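Local atomic coordinates of dTDP Sugar Isomerase (Desulfovibrio desulfuricans subsp. desulfuricans str. G20, PDB entry 3EJK), a protein that probably epimerises dTDP-4-dehydro-6-deoxy-glucose at C3' and C5' of its sugar, yielding dTDP-4-dehydro-rhamnose. Residues M74-I85 against P133-H144; C84-R93 against I118-T129. All blocks are in the same frame, centred on the assembly; numbering follows the deposited sequence. Where two conformers were deposited one is given.

Contact 1: M74-I85 against P133-H144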
loop_
_atom_site.group_PDB
_atom_site.type_symbol
_atom_site.label_atom_id
_atom_site.label_comp_id
_atom_site.label_asym_id
_atom_site.label_seq_id
_atom_site.Cartn_x
_atom_site.Cartn_y
_atom_site.Cartn_z
HETATM N N MSE A 74 5.670 0.197 19.069
HETATM C CA MSE A 74 5.525 0.426 17.640
HETATM C C MSE A 74 5.085 1.831 17.255
HETATM O O MSE A 74 4.245 2.447 17.920
HETATM C CB MSE A 74 4.523 -0.584 17.053
HETATM C CG MSE A 74 4.463 -0.595 15.561
HETATM SE SE MSE A 74 2.966 -1.659 14.872
HETATM C CE MSE A 74 3.425 -3.366 15.617
ATOM N N THR A 75 5.677 2.304 16.157
ATOM C CA THR A 75 5.293 3.562 15.512
ATOM C C THR A 75 4.558 3.250 14.213
ATOM O O THR A 75 4.961 2.365 13.458
ATOM C CB THR A 75 6.523 4.423 15.173
ATOM O OG1 THR A 75 7.161 4.801 16.379
ATOM C CG2 THR A 75 6.159 5.679 14.372
ATOM N N GLN A 76 3.502 4.016 13.953
ATOM C CA GLN A 76 2.697 3.855 12.740
ATOM C C GLN A 76 3.056 4.936 11.733
ATOM O O GLN A 76 3.402 6.066 12.099
ATOM C CB GLN A 76 1.189 3.979 13.032
ATOM C CG GLN A 76 0.695 3.365 14.339
ATOM C CD GLN A 76 1.088 1.917 14.545
ATOM O OE1 GLN A 76 1.018 1.094 13.625
ATOM N NE2 GLN A 76 1.442 1.578 15.792
ATOM N N LEU A 77 3.017 4.538 10.462
ATOM C CA LEU A 77 3.194 5.455 9.314
ATOM C C LEU A 77 2.072 5.159 8.316
ATOM O O LEU A 77 2.139 4.224 7.517
ATOM C CB LEU A 77 4.570 5.356 8.649
ATOM C CG LEU A 77 5.756 5.853 9.475
ATOM C CD1 LEU A 77 7.058 5.571 8.734
ATOM C CD2 LEU A 77 5.614 7.310 9.778
ATOM N N PHE A 78 1.031 5.977 8.434
ATOM C CA PHE A 78 -0.196 5.885 7.640
ATOM C C PHE A 78 -0.147 6.700 6.367
ATOM O O PHE A 78 0.253 7.864 6.358
ATOM C CB PHE A 78 -1.401 6.461 8.410
ATOM C CG PHE A 78 -2.049 5.529 9.401
ATOM C CD1 PHE A 78 -1.426 4.399 9.860
ATOM C CD2 PHE A 78 -3.296 5.867 9.935
ATOM C CE1 PHE A 78 -2.047 3.567 10.792
ATOM C CE2 PHE A 78 -3.915 5.050 10.891
ATOM C CZ PHE A 78 -3.270 3.899 11.317
ATOM N N ALA A 79 -0.622 6.062 5.307
ATOM C CA ALA A 79 -0.908 6.750 4.036
ATOM C C ALA A 79 -2.247 6.222 3.555
ATOM O O ALA A 79 -2.604 5.096 3.851
ATOM C CB ALA A 79 0.188 6.583 2.981
ATOM N N VAL A 80 -3.004 7.078 2.875
ATOM C CA VAL A 80 -4.351 6.722 2.400
ATOM C C VAL A 80 -4.451 6.948 0.881
ATOM O O VAL A 80 -4.898 8.000 0.414
ATOM C CB VAL A 80 -5.432 7.523 3.152
ATOM C CG1 VAL A 80 -6.814 7.190 2.615
ATOM C CG2 VAL A 80 -5.361 7.224 4.699
ATOM N N PRO A 81 -4.042 5.953 0.102
ATOM C CA PRO A 81 -4.004 6.117 -1.359
ATOM C C PRO A 81 -5.333 5.973 -2.055
ATOM O O PRO A 81 -5.474 6.357 -3.216
ATOM C CB PRO A 81 -3.066 5.008 -1.819
ATOM C CG PRO A 81 -3.089 4.000 -0.725
ATOM C CD PRO A 81 -3.539 4.650 0.538
ATOM N N VAL A 82 -6.288 5.419 -1.339
ATOM C CA VAL A 82 -7.660 5.264 -1.867
ATOM C C VAL A 82 -8.658 5.796 -0.848
ATOM O O VAL A 82 -8.577 5.487 0.346
ATOM C CB VAL A 82 -7.972 3.790 -2.244
ATOM C CG1 VAL A 82 -9.444 3.616 -2.666
ATOM C CG2 VAL A 82 -7.025 3.321 -3.358
ATOM N N GLY A 83 -9.542 6.667 -1.313
ATOM C CA GLY A 83 -10.585 7.231 -0.458
ATOM C C GLY A 83 -10.114 8.291 0.514
ATOM O O GLY A 83 -9.119 8.989 0.291
ATOM N N CYS A 84 -10.823 8.375 1.629
ATOM C CA CYS A 84 -10.535 9.400 2.612
ATOM C C CYS A 84 -10.879 9.006 4.004
ATOM O O CYS A 84 -11.919 8.399 4.234
ATOM C CB CYS A 84 -11.202 10.701 2.170
ATOM S SG CYS A 84 -10.889 12.154 3.163
ATOM N N ILE A 85 -9.995 9.313 4.944
ATOM C CA ILE A 85 -10.298 9.037 6.345
ATOM C C ILE A 85 -10.032 10.216 7.236
ATOM O O ILE A 85 -9.299 11.157 6.903
ATOM C CB ILE A 85 -9.500 7.831 6.968
ATOM C CG1 ILE A 85 -8.032 8.226 7.165
ATOM C CG2 ILE A 85 -9.712 6.514 6.162
ATOM C CD1 ILE A 85 -7.166 7.156 7.800
ATOM N N PRO A 133 -15.183 3.278 -0.195
ATOM C CA PRO A 133 -14.217 2.808 0.788
ATOM C C PRO A 133 -12.860 3.463 0.724
ATOM O O PRO A 133 -12.439 4.013 -0.300
ATOM C CB PRO A 133 -14.088 1.304 0.480
ATOM C CG PRO A 133 -15.157 0.986 -0.533
ATOM C CD PRO A 133 -15.487 2.267 -1.222
ATOM N N ALA A 134 -12.201 3.406 1.865
ATOM C CA ALA A 134 -10.854 3.888 1.997
ATOM C C ALA A 134 -9.924 2.695 2.141
ATOM O O ALA A 134 -10.324 1.596 2.554
ATOM C CB ALA A 134 -10.714 4.828 3.204
ATOM N N LEU A 135 -8.697 2.922 1.717
ATOM C CA LEU A 135 -7.615 1.942 1.885
ATOM C C LEU A 135 -6.482 2.654 2.583
ATOM O O LEU A 135 -5.869 3.566 2.042
ATOM C CB LEU A 135 -7.103 1.367 0.562
ATOM C CG LEU A 135 -6.136 0.201 0.827
ATOM C CD1 LEU A 135 -6.946 -1.074 1.221
ATOM C CD2 LEU A 135 -5.251 -0.066 -0.351
ATOM N N VAL A 136 -6.250 2.239 3.811
ATOM C CA VAL A 136 -5.202 2.797 4.635
ATOM C C VAL A 136 -4.004 1.870 4.531
ATOM O O VAL A 136 -4.137 0.660 4.669
ATOM C CB VAL A 136 -5.661 2.874 6.130
ATOM C CG1 VAL A 136 -4.617 3.531 6.978
ATOM C CG2 VAL A 136 -7.005 3.607 6.257
ATOM N N ALA A 137 -2.844 2.449 4.252
ATOM C CA ALA A 137 -1.603 1.698 4.223
ATOM C C ALA A 137 -0.813 2.072 5.455
ATOM O O ALA A 137 -0.783 3.224 5.878
ATOM C CB ALA A 137 -0.800 1.987 2.949
ATOM N N ASN A 138 -0.179 1.074 6.043
ATOM C CA ASN A 138 0.632 1.301 7.232
ATOM C C ASN A 138 1.969 0.597 7.118
ATOM O O ASN A 138 2.027 -0.592 6.870
ATOM C CB ASN A 138 -0.114 0.815 8.482
ATOM C CG ASN A 138 0.535 1.279 9.767
ATOM O OD1 ASN A 138 1.483 2.053 9.741
ATOM N ND2 ASN A 138 0.024 0.804 10.904
ATOM N N CYS A 139 3.036 1.362 7.245
ATOM C CA CYS A 139 4.370 0.809 7.239
ATOM C C CYS A 139 4.899 0.998 8.659
ATOM O O CYS A 139 5.234 2.113 9.076
ATOM C CB CYS A 139 5.270 1.518 6.232
ATOM S SG CYS A 139 6.920 0.756 6.070
ATOM N N THR A 140 4.957 -0.111 9.385
ATOM C CA THR A 140 5.359 -0.088 10.777
ATOM C C THR A 140 6.815 -0.499 10.918
ATOM O O THR A 140 7.400 -1.172 10.052
ATOM C CB THR A 140 4.464 -0.991 11.603
ATOM O OG1 THR A 140 4.702 -2.336 11.212
ATOM C CG2 THR A 140 3.030 -0.647 11.361
ATOM N N ASP A 141 7.372 -0.083 12.038
ATOM C CA ASP A 141 8.806 -0.249 12.307
ATOM C C ASP A 141 9.104 -1.578 12.944
ATOM O O ASP A 141 10.240 -2.034 12.952
ATOM C CB ASP A 141 9.379 0.911 13.123
ATOM C CG ASP A 141 8.755 1.058 14.485
ATOM O OD1 ASP A 141 7.597 0.645 14.696
ATOM O OD2 ASP A 141 9.431 1.631 15.348
ATOM N N ILE A 142 8.071 -2.184 13.491
ATOM C CA ILE A 142 8.181 -3.550 13.999
ATOM C C ILE A 142 6.969 -4.349 13.557
ATOM O O ILE A 142 5.881 -3.807 13.399
ATOM C CB ILE A 142 8.345 -3.654 15.534
ATOM C CG1 ILE A 142 7.157 -3.058 16.258
ATOM C CG2 ILE A 142 9.616 -2.952 15.976
ATOM C CD1 ILE A 142 7.267 -3.204 17.785
ATOM N N PRO A 143 7.153 -5.647 13.347
ATOM C CA PRO A 143 6.005 -6.411 12.913
ATOM C C PRO A 143 5.008 -6.618 14.039
ATOM O O PRO A 143 5.307 -6.423 15.214
ATOM C CB PRO A 143 6.618 -7.735 12.474
ATOM C CG PRO A 143 7.855 -7.854 13.237
ATOM C CD PRO A 143 8.357 -6.479 13.499
ATOM N N HIS A 144 3.803 -6.968 13.638
ATOM C CA HIS A 144 2.753 -7.230 14.608
ATOM C C HIS A 144 3.082 -8.401 15.501
ATOM O O HIS A 144 3.483 -9.450 15.042
ATOM C CB HIS A 144 1.425 -7.516 13.933
ATOM C CG HIS A 144 0.340 -7.823 14.908
ATOM N ND1 HIS A 144 -0.396 -6.835 15.524
ATOM C CD2 HIS A 144 -0.094 -9.000 15.421
ATOM C CE1 HIS A 144 -1.261 -7.393 16.352
ATOM N NE2 HIS A 144 -1.093 -8.704 16.315
HETATM O O HOH W 1 8.623 2.950 17.455
HETATM O O HOH W 2 6.758 2.959 11.486
#
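Ala79 and Ala137 face each other as the hydrogen-bonded pair at the middle of two antiparallel strands, 76-82 and 134-140. Their two backbone bonds are joined by Cys139 N to Leu77 O and, beyond a shift in register, by Leu135 N to Val82 O. The shift is a beta bulge around Val80 and Pro81; the proline has no N-H to give, and its CD instead lies 3.0 Å from Leu135 O.

Side-chain polar bonds supplement the backbone ones toward the Met74 end. The amide of Asn138 works at both ends: its OD1 accepts from Leu77 N, while ND2 donates to Gln76 OE1 at 2.9 Å, arriving in the carbonyl plane on a lone pair, although the two amide planes stand 63° apart. Gln76 reaches it because its chain folds back at chi2 (-53°). Tyr56 OH is a second partner of Asn138 ND2, which fixes the rotation of this buried amide. Further along, Asp141 OD1 takes the N-H of Thr75 (2.9 Å) from above the carboxylate plane, and one water joins Asp141 OD2 to Thr75 OG1.

Apolar contacts fill in around these bonds. Val136 CG1 sits over one face of the Phe78 ring, 4.1 Å from its centroid, and the Asn138 amide stands nearly perpendicular at the ring's edge. Ile85 CG2 presses on Ala134 CB at 3.5 Å. The selenium of Met74, a selenomethionine, lies 3.7 Å from Thr140 CG2, and the bend at chi3 carries its CE to Ile142 O (3.3 Å).

Leu135, on the face that carries Ala79, Ala137 and Val82, packs on Pro81 of the second subunit, and Pro81 on Leu135 of that subunit. The whole is an antiparallel strand pair interrupted by a beta bulge, within the beta-sandwich of a cupin fold.

Contact 2: C84-R93 against I118-T129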
loop_
_atom_site.group_PDB
_atom_site.type_symbol
_atom_site.label_atom_id
_atom_site.label_comp_id
_atom_site.label_asym_id
_atom_site.label_seq_id
_atom_site.Cartn_x
_atom_site.Cartn_y
_atom_site.Cartn_z
ATOM N N CYS A 84 -10.823 8.375 1.629
ATOM C CA CYS A 84 -10.535 9.400 2.612
ATOM C C CYS A 84 -10.879 9.006 4.004
ATOM O O CYS A 84 -11.919 8.399 4.234
ATOM C CB CYS A 84 -11.202 10.701 2.170
ATOM S SG CYS A 84 -10.889 12.154 3.163
ATOM N N ILE A 85 -9.995 9.313 4.944
ATOM C CA ILE A 85 -10.298 9.037 6.345
ATOM C C ILE A 85 -10.032 10.216 7.236
ATOM O O ILE A 85 -9.299 11.157 6.903
ATOM C CB ILE A 85 -9.500 7.831 6.968
ATOM C CG1 ILE A 85 -8.032 8.226 7.165
ATOM C CG2 ILE A 85 -9.712 6.514 6.162
ATOM C CD1 ILE A 85 -7.166 7.156 7.800
ATOM N N HIS A 86 -10.710 10.141 8.366
ATOM C CA HIS A 86 -10.535 11.061 9.476
ATOM C C HIS A 86 -9.857 10.268 10.570
ATOM O O HIS A 86 -10.360 9.228 11.005
ATOM C CB HIS A 86 -11.865 11.648 9.954
ATOM C CG HIS A 86 -12.343 12.786 9.112
ATOM N ND1 HIS A 86 -13.227 13.742 9.572
ATOM C CD2 HIS A 86 -11.987 13.173 7.860
ATOM C CE1 HIS A 86 -13.436 14.635 8.620
ATOM N NE2 HIS A 86 -12.688 14.319 7.576
ATOM N N VAL A 87 -8.679 10.734 10.959
ATOM C CA VAL A 87 -7.928 10.116 12.042
ATOM C C VAL A 87 -7.983 11.002 13.275
ATOM O O VAL A 87 -7.923 12.223 13.178
ATOM C CB VAL A 87 -6.429 9.916 11.696
ATOM C CG1 VAL A 87 -5.714 9.157 12.838
ATOM C CG2 VAL A 87 -6.244 9.198 10.362
ATOM N N VAL A 88 -8.143 10.372 14.429
ATOM C CA VAL A 88 -8.062 11.086 15.687
ATOM C C VAL A 88 -7.024 10.424 16.567
ATOM O O VAL A 88 -6.995 9.203 16.724
ATOM C CB VAL A 88 -9.388 11.151 16.448
ATOM C CG1 VAL A 88 -9.162 11.774 17.826
ATOM C CG2 VAL A 88 -10.458 11.925 15.660
ATOM N N LEU A 89 -6.170 11.264 17.135
ATOM C CA LEU A 89 -5.100 10.822 18.037
ATOM C C LEU A 89 -5.385 11.388 19.413
ATOM O O LEU A 89 -5.856 12.500 19.538
ATOM C CB LEU A 89 -3.723 11.324 17.560
ATOM C CG LEU A 89 -3.295 10.995 16.121
ATOM C CD1 LEU A 89 -1.822 11.379 15.950
ATOM C CD2 LEU A 89 -3.490 9.545 15.857
ATOM N N TYR A 90 -5.150 10.566 20.429
ATOM C CA TYR A 90 -5.335 10.954 21.835
ATOM C C TYR A 90 -4.122 10.585 22.668
ATOM O O TYR A 90 -3.734 9.421 22.756
ATOM C CB TYR A 90 -6.575 10.324 22.447
ATOM C CG TYR A 90 -6.603 10.526 23.945
ATOM C CD1 TYR A 90 -6.695 11.798 24.485
ATOM C CD2 TYR A 90 -6.521 9.445 24.812
ATOM C CE1 TYR A 90 -6.695 11.995 25.839
ATOM C CE2 TYR A 90 -6.545 9.640 26.171
ATOM C CZ TYR A 90 -6.626 10.908 26.673
ATOM O OH TYR A 90 -6.627 11.095 28.022
ATOM N N ASP A 91 -3.524 11.614 23.249
ATOM C CA ASP A 91 -2.307 11.458 24.059
ATOM C C ASP A 91 -2.612 11.063 25.499
ATOM O O ASP A 91 -2.874 11.903 26.357
ATOM C CB ASP A 91 -1.491 12.743 24.027
ATOM C CG ASP A 91 -0.080 12.549 24.513
ATOM O OD1 ASP A 91 0.205 11.497 25.135
ATOM O OD2 ASP A 91 0.740 13.464 24.265
ATOM N N GLY A 92 -2.533 9.761 25.736
ATOM C CA GLY A 92 -2.775 9.188 27.054
ATOM C C GLY A 92 -1.504 9.060 27.876
ATOM O O GLY A 92 -1.513 8.528 28.985
ATOM N N ARG A 93 -0.416 9.584 27.340
ATOM C CA ARG A 93 0.902 9.513 28.021
ATOM C C ARG A 93 0.953 10.487 29.182
ATOM O O ARG A 93 0.923 11.703 29.017
ATOM C CB ARG A 93 2.037 9.761 27.034
ATOM C CG ARG A 93 2.083 8.742 25.934
ATOM C CD ARG A 93 3.034 9.142 24.820
ATOM N NE ARG A 93 2.621 10.392 24.199
ATOM C CZ ARG A 93 3.226 10.916 23.147
ATOM N NH1 ARG A 93 4.216 10.258 22.612
ATOM N NH2 ARG A 93 2.823 12.057 22.597
ATOM N N ILE A 118 2.457 8.158 13.858
ATOM C CA ILE A 118 1.776 8.018 15.156
ATOM C C ILE A 118 2.773 7.386 16.119
ATOM O O ILE A 118 3.155 6.225 15.951
ATOM C CB ILE A 118 0.516 7.140 15.074
ATOM C CG1 ILE A 118 -0.471 7.713 14.058
ATOM C CG2 ILE A 118 -0.180 7.032 16.491
ATOM C CD1 ILE A 118 -1.680 6.813 13.808
ATOM N N PRO A 119 3.206 8.131 17.147
ATOM C CA PRO A 119 4.233 7.490 17.968
ATOM C C PRO A 119 3.677 6.460 18.950
ATOM O O PRO A 119 2.464 6.348 19.110
ATOM C CB PRO A 119 4.893 8.666 18.707
ATOM C CG PRO A 119 3.969 9.808 18.586
ATOM C CD PRO A 119 2.932 9.522 17.548
ATOM N N PRO A 120 4.552 5.654 19.556
ATOM C CA PRO A 120 3.975 4.718 20.511
ATOM C C PRO A 120 3.283 5.356 21.699
ATOM O O PRO A 120 3.539 6.509 22.077
ATOM C CB PRO A 120 5.176 3.884 20.994
ATOM C CG PRO A 120 6.375 4.568 20.556
ATOM C CD PRO A 120 6.018 5.574 19.493
ATOM N N GLN A 121 2.360 4.561 22.203
ATOM C CA GLN A 121 1.587 4.837 23.391
ATOM C C GLN A 121 0.607 5.990 23.223
ATOM O O GLN A 121 0.114 6.571 24.192
ATOM C CB GLN A 121 2.513 4.964 24.603
ATOM C CG GLN A 121 3.203 3.624 24.910
ATOM C CD GLN A 121 4.177 3.672 26.075
ATOM O OE1 GLN A 121 4.163 4.598 26.877
ATOM N NE2 GLN A 121 5.019 2.645 26.181
ATOM N N VAL A 122 0.329 6.280 21.970
ATOM C CA VAL A 122 -0.679 7.264 21.612
ATOM C C VAL A 122 -1.850 6.485 21.026
ATOM O O VAL A 122 -1.670 5.669 20.117
ATOM C CB VAL A 122 -0.191 8.289 20.566
ATOM C CG1 VAL A 122 -1.369 9.129 20.027
ATOM C CG2 VAL A 122 0.870 9.199 21.154
ATOM N N TRP A 123 -3.034 6.712 21.579
ATOM C CA TRP A 123 -4.256 6.076 21.077
ATOM C C TRP A 123 -4.641 6.649 19.732
ATOM O O TRP A 123 -4.535 7.856 19.488
ATOM C CB TRP A 123 -5.438 6.284 22.014
ATOM C CG TRP A 123 -5.377 5.561 23.330
ATOM C CD1 TRP A 123 -5.026 6.094 24.541
ATOM C CD2 TRP A 123 -5.724 4.198 23.578
ATOM N NE1 TRP A 123 -5.116 5.135 25.527
ATOM C CE2 TRP A 123 -5.538 3.961 24.958
ATOM C CE3 TRP A 123 -6.160 3.146 22.768
ATOM C CZ2 TRP A 123 -5.777 2.726 25.534
ATOM C CZ3 TRP A 123 -6.392 1.918 23.353
ATOM C CH2 TRP A 123 -6.185 1.714 24.708
ATOM N N TYR A 124 -5.098 5.763 18.864
ATOM C CA TYR A 124 -5.583 6.167 17.544
ATOM C C TYR A 124 -6.844 5.440 17.089
ATOM O O TYR A 124 -7.151 4.336 17.478
ATOM C CB TYR A 124 -4.485 6.114 16.476
ATOM C CG TYR A 124 -3.836 4.770 16.256
ATOM C CD1 TYR A 124 -2.722 4.389 16.975
ATOM C CD2 TYR A 124 -4.323 3.901 15.295
ATOM C CE1 TYR A 124 -2.114 3.148 16.758
ATOM C CE2 TYR A 124 -3.741 2.668 15.069
ATOM C CZ TYR A 124 -2.633 2.295 15.798
ATOM O OH TYR A 124 -2.046 1.060 15.571
ATOM N N GLY A 125 -7.600 6.177 16.307
ATOM C CA GLY A 125 -8.834 5.697 15.699
ATOM C C GLY A 125 -9.019 6.395 14.367
ATOM O O GLY A 125 -8.481 7.476 14.142
ATOM N N PHE A 126 -9.764 5.763 13.477
ATOM C CA PHE A 126 -10.027 6.376 12.174
ATOM C C PHE A 126 -11.296 5.845 11.544
ATOM O O PHE A 126 -11.773 4.756 11.876
ATOM C CB PHE A 126 -8.823 6.224 11.229
ATOM C CG PHE A 126 -8.338 4.804 11.060
ATOM C CD1 PHE A 126 -8.884 3.978 10.111
ATOM C CD2 PHE A 126 -7.321 4.303 11.859
ATOM C CE1 PHE A 126 -8.428 2.681 9.940
ATOM C CE2 PHE A 126 -6.871 3.015 11.709
ATOM C CZ PHE A 126 -7.431 2.192 10.746
ATOM N N ALA A 127 -11.842 6.664 10.659
ATOM C CA ALA A 127 -13.068 6.353 9.935
ATOM C C ALA A 127 -13.055 6.883 8.512
ATOM O O ALA A 127 -12.506 7.931 8.230
ATOM C CB ALA A 127 -14.282 6.908 10.681
ATOM N N ALA A 128 -13.706 6.125 7.638
ATOM C CA ALA A 128 -13.844 6.489 6.234
ATOM C C ALA A 128 -15.002 7.453 6.053
ATOM O O ALA A 128 -16.107 7.225 6.527
ATOM C CB ALA A 128 -14.059 5.232 5.344
ATOM N N THR A 129 -14.720 8.533 5.345
ATOM C CA THR A 129 -15.725 9.548 5.025
ATOM C C THR A 129 -16.256 9.351 3.621
ATOM O O THR A 129 -15.682 8.648 2.782
ATOM C CB THR A 129 -15.140 10.973 5.112
ATOM O OG1 THR A 129 -14.154 11.131 4.091
ATOM C CG2 THR A 129 -14.501 11.225 6.472
HETATM O O HOH W 3 -13.628 7.309 1.616
HETATM O O HOH W 4 5.774 7.603 23.069
#
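Arg93 lays its guanidinium flat against Val122, whose CG2 stands 3.5 Å above the centre of the group. The arginine is held in this pose by Asp91, which it grips side-on: NE bonds to OD1 at 2.8 Å and NH2 to OD2, both carboxylate oxygens lying close to the guanidinium plane. Arg93 N also donates to Asp91 OD1, closing an Asx turn, and reaches that oxygen from the face opposite to NE. Glu21 O accepts from NH2 as well, and a water links NH1 to Pro120 O within the type II turn 119-122.

Beyond this turn the strands 84-90 and 123-128 run antiparallel, with paired backbone bonds at His86-Ala127, Val88-Gly125 and Tyr90-Trp123 and a last one from Thr129 N to Cys84 O. On one face, Leu89 CD2 touches both Tyr124 CB (3.6 Å) and Ile118 CD1 (3.9 Å), and Val87 CG2 meets Phe126 CB at 4.0 Å. With CG between backbone N and carbonyl carbon (chi1 54°), the Phe126 ring leads away from strand 84-90, leaving CB to meet Val87, and meets the Phe78 ring at about a right angle.

On the other face, Tyr90 and Trp123 have nearly parallel rings, planes at 22°, but slid so far apart that they barely overlap; the touch is Tyr90 CD2 to Trp123 CD1, 3.7 Å. Thr129 CG2 lies over one face of the His86 ring, toward its rim, in a CH-pi contact, 3.7 Å from its centroid. Close by, Cys84 SG, covalently linked to an unidentified ligand, lies 3.5 Å from Thr129 OG1.

Tyr124 OH is hydrogen-bonded to a citrate, probably from the crystallisation liquor, that may mark a pocket. The pair is a regular antiparallel one in the five-stranded sheet, consistent with the beta-sandwich of the cupin clan.

How the contacts relate
Contacts 1 and 2, whose centres lie about 11 Å apart, show how one chain builds two sheets that pack on each other. Cys84 and Ile85 belong to both: the chain leaves strand 76-82 of one sheet at Gly83 and enters strand 84-90 of the other. The contacts also meet within the seven-stranded sheet, where Gln76 O and Ile118 N, 2.9 Å apart, are probably hydrogen-bonded. Gln76 CD packs at 3.4 Å on Tyr124 OH, the hydroxyl hydrogen-bonded to the citrate, so Gln76 of contact 1 lies beside that possible pocket, whereas the ligand on Cys84 sits where the two contacts share residues. The second subunit touches contact 1 but not contact 2.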